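Local coordinates for protein nicotinate-nucleotide pyrophosphorylase (PDB 3L0G) that probably converts quinolinate to nicotinate D-ribonucleotide, a phosphoribosyl transfer coupled to decarboxylation on the pathway to NAD(+), at residues Val55-Asn60 and Gly105-Ile110; Glu75-Asn80 and Ile110-Ile115. All coordinates share one frame; numbering follows the deposited sequence.

Contact 1. Residues Val55-Asn60 and Gly105-Ile110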
loop_
_atom_site.group_PDB
_atom_site.type_symbol
_atom_site.label_atom_id
_atom_site.label_comp_id
_atom_site.label_asym_id
_atom_site.label_seq_id
_atom_site.Cartn_x
_atom_site.Cartn_y
_atom_site.Cartn_z
ATOM N N VAL C 55 3.790 -0.654 -31.818
ATOM C CA VAL C 55 4.517 0.593 -32.010
ATOM C C VAL C 55 5.933 0.490 -31.460
ATOM O O VAL C 55 6.147 -0.154 -30.433
ATOM C CB VAL C 55 3.819 1.790 -31.312
ATOM C CG1 VAL C 55 2.465 2.097 -31.959
ATOM C CG2 VAL C 55 3.698 1.568 -29.788
ATOM N N ASN C 56 6.890 1.104 -32.164
ATOM C CA ASN C 56 8.192 1.410 -31.594
ATOM C C ASN C 56 8.085 2.693 -30.801
ATOM O O ASN C 56 7.506 3.666 -31.265
ATOM C CB ASN C 56 9.285 1.537 -32.677
ATOM C CG ASN C 56 9.546 0.211 -33.404
ATOM O OD1 ASN C 56 9.363 -0.865 -32.837
ATOM N ND2 ASN C 56 9.966 0.291 -34.666
ATOM N N PHE C 57 8.653 2.694 -29.603
ATOM C CA PHE C 57 8.602 3.864 -28.724
ATOM C C PHE C 57 9.963 4.229 -28.153
ATOM O O PHE C 57 10.847 3.383 -28.061
ATOM C CB PHE C 57 7.615 3.606 -27.580
ATOM C CG PHE C 57 8.127 2.690 -26.503
ATOM C CD1 PHE C 57 8.780 3.202 -25.391
ATOM C CD2 PHE C 57 7.918 1.319 -26.573
ATOM C CE1 PHE C 57 9.242 2.373 -24.387
ATOM C CE2 PHE C 57 8.392 0.480 -25.565
ATOM C CZ PHE C 57 9.058 1.010 -24.483
ATOM N N ALA C 58 10.088 5.486 -27.739
ATOM C CA ALA C 58 11.223 5.997 -26.990
ATOM C C ALA C 58 10.788 7.049 -25.962
ATOM O O ALA C 58 9.928 7.908 -26.239
ATOM C CB ALA C 58 12.269 6.616 -27.950
ATOM N N ILE C 59 11.389 6.982 -24.782
ATOM C CA ILE C 59 11.219 7.981 -23.756
ATOM C C ILE C 59 12.428 8.868 -23.907
ATOM O O ILE C 59 13.535 8.410 -23.687
ATOM C CB ILE C 59 11.234 7.335 -22.341
ATOM C CG1 ILE C 59 10.127 6.276 -22.213
ATOM C CG2 ILE C 59 11.134 8.396 -21.255
ATOM C CD1 ILE C 59 8.855 6.772 -21.646
ATOM N N ASN C 60 12.209 10.129 -24.295
ATOM C CA ASN C 60 13.266 11.033 -24.690
ATOM C C ASN C 60 13.229 12.284 -23.841
ATOM O O ASN C 60 12.169 12.861 -23.619
ATOM C CB ASN C 60 13.103 11.423 -26.187
ATOM C CG ASN C 60 13.453 10.285 -27.127
ATOM O OD1 ASN C 60 14.372 9.494 -26.846
ATOM N ND2 ASN C 60 12.745 10.207 -28.262
ATOM N N GLY C 105 11.863 0.845 -27.036
ATOM C CA GLY C 105 11.361 -0.505 -27.228
ATOM C C GLY C 105 10.206 -0.642 -28.195
ATOM O O GLY C 105 9.953 0.257 -29.016
ATOM N N GLU C 106 9.503 -1.769 -28.059
ATOM C CA GLU C 106 8.340 -2.104 -28.886
ATOM C C GLU C 106 7.198 -2.510 -27.951
ATOM O O GLU C 106 7.432 -3.214 -26.978
ATOM C CB GLU C 106 8.661 -3.270 -29.833
ATOM C CG GLU C 106 10.090 -3.294 -30.397
ATOM C CD GLU C 106 10.212 -4.115 -31.688
ATOM O OE1 GLU C 106 9.192 -4.674 -32.153
ATOM O OE2 GLU C 106 11.328 -4.200 -32.242
ATOM N N ALA C 107 5.978 -2.070 -28.246
ATOM C CA ALA C 107 4.818 -2.399 -27.405
ATOM C C ALA C 107 3.550 -2.486 -28.223
ATOM O O ALA C 107 3.430 -1.807 -29.251
ATOM C CB ALA C 107 4.648 -1.350 -26.274
ATOM N N LEU C 108 2.628 -3.352 -27.779
ATOM C CA LEU C 108 1.215 -3.251 -28.137
ATOM C C LEU C 108 0.755 -1.895 -27.619
ATOM O O LEU C 108 0.910 -1.620 -26.429
ATOM C CB LEU C 108 0.377 -4.344 -27.466
ATOM C CG LEU C 108 -0.336 -5.364 -28.339
ATOM C CD1 LEU C 108 0.603 -5.943 -29.365
ATOM C CD2 LEU C 108 -0.916 -6.466 -27.445
ATOM N N ALA C 109 0.241 -1.049 -28.509
ATOM C CA ALA C 109 -0.124 0.306 -28.148
ATOM C C ALA C 109 -1.169 0.304 -27.060
ATOM O O ALA C 109 -1.094 1.102 -26.137
ATOM C CB ALA C 109 -0.605 1.084 -29.339
ATOM N N ILE C 110 -2.118 -0.622 -27.137
ATOM C CA ILE C 110 -3.229 -0.667 -26.189
ATOM C C ILE C 110 -2.715 -0.797 -24.759
ATOM O O ILE C 110 -3.401 -0.373 -23.838
ATOM C CB ILE C 110 -4.278 -1.800 -26.575
ATOM C CG1 ILE C 110 -5.624 -1.565 -25.891
ATOM C CG2 ILE C 110 -3.745 -3.208 -26.236
ATOM C CD1 ILE C 110 -6.730 -2.566 -26.305
#
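V55 and F57 each exchange a pair of backbone hydrogen bonds with the facing strand, V55 with A107 and F57 with G105, while N56 and E106 form the non-hydrogen-bonded pair between them, their CA atoms 4.4 Å apart. This is antiparallel pairing of the two central strands, 54-61 and 101-108, in the four-stranded sheet of the N-terminal domain; the short segments run at 125° to each other. The bonds are short and fairly straight, with V55 N 2.8 Å from A107 O and the N-H pointing at the oxygen at 166°. CA-H...O contacts from E106 CA to V55 O and from N56 CA to G105 O fill in between them. N56 and E106 run beside one another on the exposed face of the sheet; in one of the two conformers modelled for E106, N56 OD1 lies 3.5 Å from E106 CG, against the aliphatic part of the chain. The other face, with V55, F57 and A107, is buried. L112 packs on V55 and A107, and I294 of strand 290-294 on V55 and F57. V55 CG1 meets A109 CB at 4.2 Å just where strand gives way to helix 109-112, and S190 of a second subunit packs on both residues. The F57 ring folds back across the neighbouring strand because CG sits between the backbone N and the carbonyl carbon (chi1 76°). It lies over G105, where no side chain stands in its way, and G105 N sits 3.7 Å above the ring plane, over its centre.

Contact 2. Residues Glu75-Asn80 and Ile110-Ile115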
loop_
_atom_site.group_PDB
_atom_site.type_symbol
_atom_site.label_atom_id
_atom_site.label_comp_id
_atom_site.label_asym_id
_atom_site.label_seq_id
_atom_site.Cartn_x
_atom_site.Cartn_y
_atom_site.Cartn_z
ATOM N N GLU C 75 9.392 -1.050 -13.319
ATOM C CA GLU C 75 8.383 -1.852 -12.624
ATOM C C GLU C 75 7.048 -1.807 -13.370
ATOM O O GLU C 75 6.389 -2.834 -13.542
ATOM C CB GLU C 75 8.205 -1.396 -11.173
ATOM C CG GLU C 75 7.448 -2.436 -10.376
ATOM C CD GLU C 75 7.428 -2.172 -8.898
ATOM O OE1 GLU C 75 8.483 -1.820 -8.336
ATOM O OE2 GLU C 75 6.351 -2.358 -8.298
ATOM N N VAL C 76 6.653 -0.620 -13.813
ATOM C CA VAL C 76 5.438 -0.475 -14.614
ATOM C C VAL C 76 5.499 -1.271 -15.938
ATOM O O VAL C 76 4.543 -1.997 -16.280
ATOM C CB VAL C 76 5.101 1.021 -14.908
ATOM C CG1 VAL C 76 3.806 1.129 -15.710
ATOM C CG2 VAL C 76 4.995 1.815 -13.624
ATOM N N PHE C 77 6.602 -1.156 -16.679
ATOM C CA PHE C 77 6.722 -1.911 -17.930
ATOM C C PHE C 77 6.662 -3.402 -17.654
ATOM O O PHE C 77 6.053 -4.140 -18.443
ATOM C CB PHE C 77 7.981 -1.576 -18.755
ATOM C CG PHE C 77 7.920 -0.242 -19.520
ATOM C CD1 PHE C 77 6.733 0.452 -19.719
ATOM C CD2 PHE C 77 9.068 0.287 -20.046
ATOM C CE1 PHE C 77 6.711 1.661 -20.410
ATOM C CE2 PHE C 77 9.057 1.510 -20.757
ATOM C CZ PHE C 77 7.875 2.188 -20.933
ATOM N N ASN C 78 7.263 -3.833 -16.534
ATOM C CA ASN C 78 7.331 -5.253 -16.165
ATOM C C ASN C 78 5.996 -5.872 -15.745
ATOM O O ASN C 78 5.864 -7.077 -15.757
ATOM C CB ASN C 78 8.384 -5.510 -15.065
ATOM C CG ASN C 78 9.805 -5.313 -15.563
ATOM O OD1 ASN C 78 10.769 -5.188 -14.774
ATOM N ND2 ASN C 78 9.944 -5.247 -16.865
ATOM N N MET C 79 5.012 -5.045 -15.402
ATOM C CA MET C 79 3.652 -5.529 -15.156
ATOM C C MET C 79 3.012 -6.050 -16.446
ATOM O O MET C 79 2.145 -6.908 -16.392
ATOM C CB MET C 79 2.773 -4.409 -14.568
ATOM C CG MET C 79 3.252 -3.888 -13.229
ATOM S SD MET C 79 2.339 -2.399 -12.729
ATOM C CE MET C 79 0.743 -3.126 -12.354
ATOM N N ASN C 80 3.482 -5.547 -17.594
ATOM C CA ASN C 80 2.968 -5.882 -18.932
ATOM C C ASN C 80 4.036 -6.576 -19.819
ATOM O O ASN C 80 4.195 -6.221 -21.001
ATOM C CB ASN C 80 2.494 -4.557 -19.608
ATOM C CG ASN C 80 1.602 -3.677 -18.682
ATOM O OD1 ASN C 80 0.429 -3.995 -18.466
ATOM N ND2 ASN C 80 2.178 -2.585 -18.111
ATOM N N ILE C 110 -2.118 -0.622 -27.137
ATOM C CA ILE C 110 -3.229 -0.667 -26.189
ATOM C C ILE C 110 -2.715 -0.797 -24.759
ATOM O O ILE C 110 -3.401 -0.373 -23.838
ATOM C CB ILE C 110 -4.278 -1.800 -26.575
ATOM C CG1 ILE C 110 -5.624 -1.565 -25.891
ATOM C CG2 ILE C 110 -3.745 -3.208 -26.236
ATOM C CD1 ILE C 110 -6.730 -2.566 -26.305
ATOM N N TYR C 111 -1.505 -1.349 -24.568
ATOM C CA TYR C 111 -0.924 -1.529 -23.228
ATOM C C TYR C 111 0.031 -0.406 -22.813
ATOM O O TYR C 111 0.130 -0.113 -21.632
ATOM C CB TYR C 111 -0.212 -2.897 -23.101
ATOM C CG TYR C 111 -1.192 -4.065 -23.014
ATOM C CD1 TYR C 111 -1.770 -4.428 -21.784
ATOM C CD2 TYR C 111 -1.549 -4.794 -24.143
ATOM C CE1 TYR C 111 -2.679 -5.482 -21.693
ATOM C CE2 TYR C 111 -2.468 -5.867 -24.059
ATOM C CZ TYR C 111 -3.025 -6.198 -22.829
ATOM O OH TYR C 111 -3.931 -7.235 -22.720
ATOM N N LEU C 112 0.672 0.254 -23.778
ATOM C CA LEU C 112 1.573 1.381 -23.503
ATOM C C LEU C 112 0.876 2.717 -23.219
ATOM O O LEU C 112 1.272 3.436 -22.308
ATOM C CB LEU C 112 2.537 1.560 -24.685
ATOM C CG LEU C 112 3.627 2.624 -24.628
ATOM C CD1 LEU C 112 4.583 2.351 -23.487
ATOM C CD2 LEU C 112 4.357 2.667 -26.007
ATOM N N LEU C 113 -0.121 3.085 -24.011
ATOM C CA LEU C 113 -0.714 4.419 -23.892
ATOM C C LEU C 113 -1.425 4.693 -22.559
ATOM O O LEU C 113 -1.376 5.800 -22.058
ATOM C CB LEU C 113 -1.640 4.734 -25.092
ATOM C CG LEU C 113 -0.971 4.735 -26.501
ATOM C CD1 LEU C 113 -1.844 5.454 -27.499
ATOM C CD2 LEU C 113 0.400 5.383 -26.475
ATOM N N PRO C 114 -2.073 3.695 -21.969
ATOM C CA PRO C 114 -2.711 3.927 -20.655
ATOM C C PRO C 114 -1.780 4.156 -19.464
ATOM O O PRO C 114 -2.226 4.629 -18.405
ATOM C CB PRO C 114 -3.529 2.649 -20.432
ATOM C CG PRO C 114 -3.772 2.131 -21.789
ATOM C CD PRO C 114 -2.485 2.415 -22.547
ATOM N N ILE C 115 -0.500 3.845 -19.628
ATOM C CA ILE C 115 0.480 4.047 -18.551
ATOM C C ILE C 115 1.443 5.184 -18.852
ATOM O O ILE C 115 2.275 5.543 -18.005
ATOM C CB ILE C 115 1.273 2.722 -18.227
ATOM C CG1 ILE C 115 2.032 2.214 -19.467
ATOM C CG2 ILE C 115 0.326 1.617 -17.643
ATOM C CD1 ILE C 115 2.904 1.014 -19.238
#
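V76 and I115 run antiparallel past one another, and the branch that touches is V76 CG1, 3.6 Å from I115 CD1. With chi1 of I115 at 60°, its CG1 is flanked by both the N and the C of its own backbone, and the extended chain carries CD1 out to helix 70-79, so that one methyl is met by three side chains. The second is F77, whose ring receives CD1 at its edge, near the ring plane, 3.9 Å from F77 CD1. The third is N80, which points back at I115 and lays its amide nitrogen ND2 3.8 Å from I115 CD1. L112 approaches the same ring at a slant, its CD1 3.8 Å from F77 CE1. At the margin Y111 CD1 lies 4.0 Å from N80 OD1, with the amide turned 46° from the phenol ring, which stacks on H83. The last turns of helix 70-79 thus pack against the short helix 109-112 and the residues after it, within the N-terminal domain. I119 of the long helix 116-139 packs on V76 and F77, and L34 of helix 27-38 on I115. Four of the six touching residues are buried, and apolar contacts between V76, F77, L112 and I115 dominate, with the N80 amide inserted among them. Cohesion here therefore rests mainly on the fit of methyl groups and ring.

The two contacts lie with their centres about 10 Å apart in the N-terminal domain, on the same side of the chain's centre. Along the chain their segments alternate: 55-60, 75-80, 105-110, then 110-115, with I110 shared. Helix 109-112 serves both, following directly on strand 101-108 and carrying the chain from the sheet of contact 1 to the helical layer of contact 2. They touch directly: F57 CE1 is 3.7 Å from F77 CZ, the rings meeting at about 70°, and L112 CD2 is 3.7 Å from F57 CB. Sheet and helices thus share one hydrophobic core, and a second subunit reaches segments of both contacts.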